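Local coordinates for protein CG5036 (Drosophila melanogaster, PDB 4IGU) that probably binds G-protein alpha subunits through this RGS domain, accelerating their GTP hydrolysis and slowing GDP release, at residues A[42-46]-A[47-51]. Numbering follows the deposited sequence.
Sequences FLRSE and FSEEN
Glu49 folds back against Leu43 and Arg44 where the chain leaves helix 33-45. Its CB sits over one face of the Arg44 guanidinium, offset toward the rim, and its CG lies 3.8 Å from Arg44 NH2. With CG wedged between the backbone N and the carbonyl carbon (chi1 80°) and a bend at chi2, the Glu49 carboxylate places OE1 3.6 Å from Arg44 CA. Glu49 OE2, 4.2 Å from Arg44 NE, lies well out of the guanidinium plane, so no N-H points at it and any attraction is probably only electrostatic; Arg44 NH2 is hydrogen-bonded to Gln40 OE1. The chain reversal is a Schellman motif that ends helix 33-45 in this RGS domain, before helix 50-61: Ser48 N donates to Leu43 O, nearly straight at 170°, and Phe47 N, of the C-prime residue at positive phi, to Arg44 O. The Phe47 ring has Arg44 O over one face, and its side chain also touches Arg88. Replacing Glu49 by alanine would probably cost Arg44 both the CG packed beside NH2 and a nearby negative charge. On the side facing helix 113-132, Leu43 CD2 meets Ser48 OG at 3.4 Å, while Glu46 forms a salt bridge with Arg130.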
ATOM      1  N   PHE A  42      10.453  -4.081   1.690  1.00 24.91           N
ATOM      2  CA  PHE A  42      11.125  -3.871   0.426  1.00 21.84           C
ATOM      3  C   PHE A  42      10.945  -2.442  -0.068  1.00 25.46           C
ATOM      4  O   PHE A  42      11.885  -1.838  -0.580  1.00 21.12           O
ATOM      5  CB  PHE A  42      10.607  -4.848  -0.628  1.00 15.21           C
ATOM      6  CG  PHE A  42      11.146  -4.580  -1.998  1.00 22.99           C
ATOM      7  CD1 PHE A  42      12.478  -4.853  -2.295  1.00 26.64           C
ATOM      8  CD2 PHE A  42      10.334  -4.042  -2.987  1.00 23.21           C
ATOM      9  CE1 PHE A  42      12.983  -4.603  -3.556  1.00 19.52           C
ATOM     10  CE2 PHE A  42      10.834  -3.783  -4.246  1.00 24.73           C
ATOM     11  CZ  PHE A  42      12.162  -4.067  -4.532  1.00 28.12           C
ATOM     12  N   LEU A  43       9.732  -1.910   0.070  1.00 20.31           N
ATOM     13  CA  LEU A  43       9.459  -0.542  -0.355  1.00 23.90           C
ATOM     14  C   LEU A  43      10.263   0.457   0.466  1.00 19.00           C
ATOM     15  O   LEU A  43      10.703   1.481  -0.061  1.00 22.28           O
ATOM     16  CB  LEU A  43       7.969  -0.221  -0.236  1.00 23.05           C
ATOM     17  CG  LEU A  43       7.063  -0.956  -1.215  1.00 22.20           C
ATOM     18  CD1 LEU A  43       5.601  -0.685  -0.895  1.00 17.03           C
ATOM     19  CD2 LEU A  43       7.400  -0.515  -2.630  1.00 20.73           C
ATOM     20  N   ARG A  44      10.430   0.174   1.755  1.00 19.35           N
ATOM     21  CA  ARG A  44      11.215   1.059   2.617  1.00 22.34           C
ATOM     22  C   ARG A  44      12.646   1.121   2.086  1.00 28.87           C
ATOM     23  O   ARG A  44      13.235   2.202   1.952  1.00 27.28           O
ATOM     24  CB  ARG A  44      11.168   0.576   4.075  1.00 23.63           C
ATOM     25  CG  ARG A  44      11.985   1.413   5.056  1.00 30.50           C
ATOM     26  CD  ARG A  44      11.602   1.117   6.508  1.00 34.48           C
ATOM     27  NE  ARG A  44      10.231   1.544   6.790  1.00 55.00           N
ATOM     28  CZ  ARG A  44       9.183   0.725   6.850  1.00 42.45           C
ATOM     29  NH1 ARG A  44       9.344  -0.581   6.663  1.00 44.97           N
ATOM     30  NH2 ARG A  44       7.974   1.212   7.103  1.00 34.86           N
ATOM     31  N   SER A  45      13.182  -0.045   1.735  1.00 26.31           N
ATOM     32  CA  SER A  45      14.516  -0.142   1.152  1.00 30.25           C
ATOM     33  C   SER A  45      14.595   0.666  -0.142  1.00 30.09           C
ATOM     34  O   SER A  45      15.678   1.028  -0.598  1.00 31.72           O
ATOM     35  CB  SER A  45      14.861  -1.604   0.861  1.00 25.61           C
ATOM     36  OG  SER A  45      14.424  -1.964  -0.443  1.00 28.60           O
ATOM     37  N   GLU A  46      13.436   0.962  -0.721  1.00 28.65           N
ATOM     38  CA  GLU A  46      13.363   1.705  -1.974  1.00 30.13           C
ATOM     39  C   GLU A  46      12.887   3.149  -1.790  1.00 23.11           C
ATOM     40  O   GLU A  46      12.628   3.851  -2.772  1.00 22.53           O
ATOM     41  CB  GLU A  46      12.421   0.982  -2.936  1.00 28.84           C
ATOM     42  CG  GLU A  46      13.063   0.649  -4.259  1.00 33.20           C
ATOM     43  CD  GLU A  46      12.178  -0.192  -5.143  1.00 28.43           C
ATOM     44  OE1 GLU A  46      10.943   0.013  -5.127  1.00 40.05           O
ATOM     45  OE2 GLU A  46      12.729  -1.054  -5.860  1.00 29.92           O
ATOM     46  N   PHE A  47      12.761   3.585  -0.538  1.00 21.51           N
ATOM     47  CA  PHE A  47      12.251   4.927  -0.234  1.00 21.41           C
ATOM     48  C   PHE A  47      10.890   5.208  -0.875  1.00 24.27           C
ATOM     49  O   PHE A  47      10.649   6.299  -1.394  1.00 21.00           O
ATOM     50  CB  PHE A  47      13.268   5.993  -0.659  1.00 29.80           C
ATOM     51  CG  PHE A  47      14.645   5.765  -0.103  1.00 35.11           C
ATOM     52  CD1 PHE A  47      14.972   6.199   1.173  1.00 42.19           C
ATOM     53  CD2 PHE A  47      15.609   5.108  -0.853  1.00 30.63           C
ATOM     54  CE1 PHE A  47      16.240   5.987   1.692  1.00 43.40           C
ATOM     55  CE2 PHE A  47      16.877   4.890  -0.343  1.00 38.85           C
ATOM     56  CZ  PHE A  47      17.193   5.328   0.933  1.00 41.36           C
ATOM     57  N   SER A  48       9.996   4.226  -0.843  1.00 21.78           N
ATOM     58  CA  SER A  48       8.647   4.442  -1.353  1.00 25.07           C
ATOM     59  C   SER A  48       7.591   3.790  -0.469  1.00 20.03           C
ATOM     60  O   SER A  48       6.475   3.532  -0.924  1.00 15.22           O
ATOM     61  CB  SER A  48       8.522   3.938  -2.792  1.00 19.57           C
ATOM     62  OG  SER A  48       8.812   2.555  -2.871  1.00 24.38           O
ATOM     63  N   GLU A  49       7.927   3.539   0.793  1.00 17.10           N
ATOM     64  CA  GLU A  49       6.987   2.857   1.684  1.00 20.32           C
ATOM     65  C   GLU A  49       5.726   3.686   1.941  1.00 16.97           C
ATOM     66  O   GLU A  49       4.714   3.147   2.381  1.00 13.04           O
ATOM     67  CB  GLU A  49       7.654   2.418   3.001  1.00 22.44           C
ATOM     68  CG  GLU A  49       7.813   3.504   4.041  1.00 26.46           C
ATOM     69  CD  GLU A  49       9.033   4.359   3.801  1.00 32.08           C
ATOM     70  OE1 GLU A  49       9.638   4.254   2.707  1.00 35.80           O
ATOM     71  OE2 GLU A  49       9.389   5.141   4.708  1.00 33.17           O
ATOM     72  N   GLU A  50       5.775   4.985   1.644  1.00 15.24           N
ATOM     73  CA  GLU A  50       4.594   5.834   1.796  1.00 15.66           C
ATOM     74  C   GLU A  50       3.467   5.393   0.869  1.00 14.87           C
ATOM     75  O   GLU A  50       2.296   5.671   1.137  1.00 13.61           O
ATOM     76  CB  GLU A  50       4.926   7.308   1.532  1.00 12.84           C
ATOM     77  CG  GLU A  50       5.348   7.600   0.108  1.00 16.03           C
ATOM     78  CD  GLU A  50       6.840   7.467  -0.073  1.00 24.52           C
ATOM     79  OE1 GLU A  50       7.500   6.969   0.870  1.00 27.95           O
ATOM     80  OE2 GLU A  50       7.345   7.875  -1.140  1.00 21.79           O
ATOM     81  N   ASN A  51       3.819   4.708  -0.215  1.00 10.35           N
ATOM     82  CA  ASN A  51       2.814   4.190  -1.140  1.00 12.56           C
ATOM     83  C   ASN A  51       1.892   3.144  -0.501  1.00 10.76           C
ATOM     84  O   ASN A  51       0.664   3.224  -0.613  1.00 13.54           O
ATOM     85  CB  ASN A  51       3.496   3.622  -2.387  1.00 16.89           C
ATOM     86  CG  ASN A  51       3.943   4.706  -3.344  1.00 20.04           C
ATOM     87  OD1 ASN A  51       3.494   5.847  -3.243  1.00 16.16           O
ATOM     88  ND2 ASN A  51       4.820   4.357  -4.291  1.00 19.32           N
TER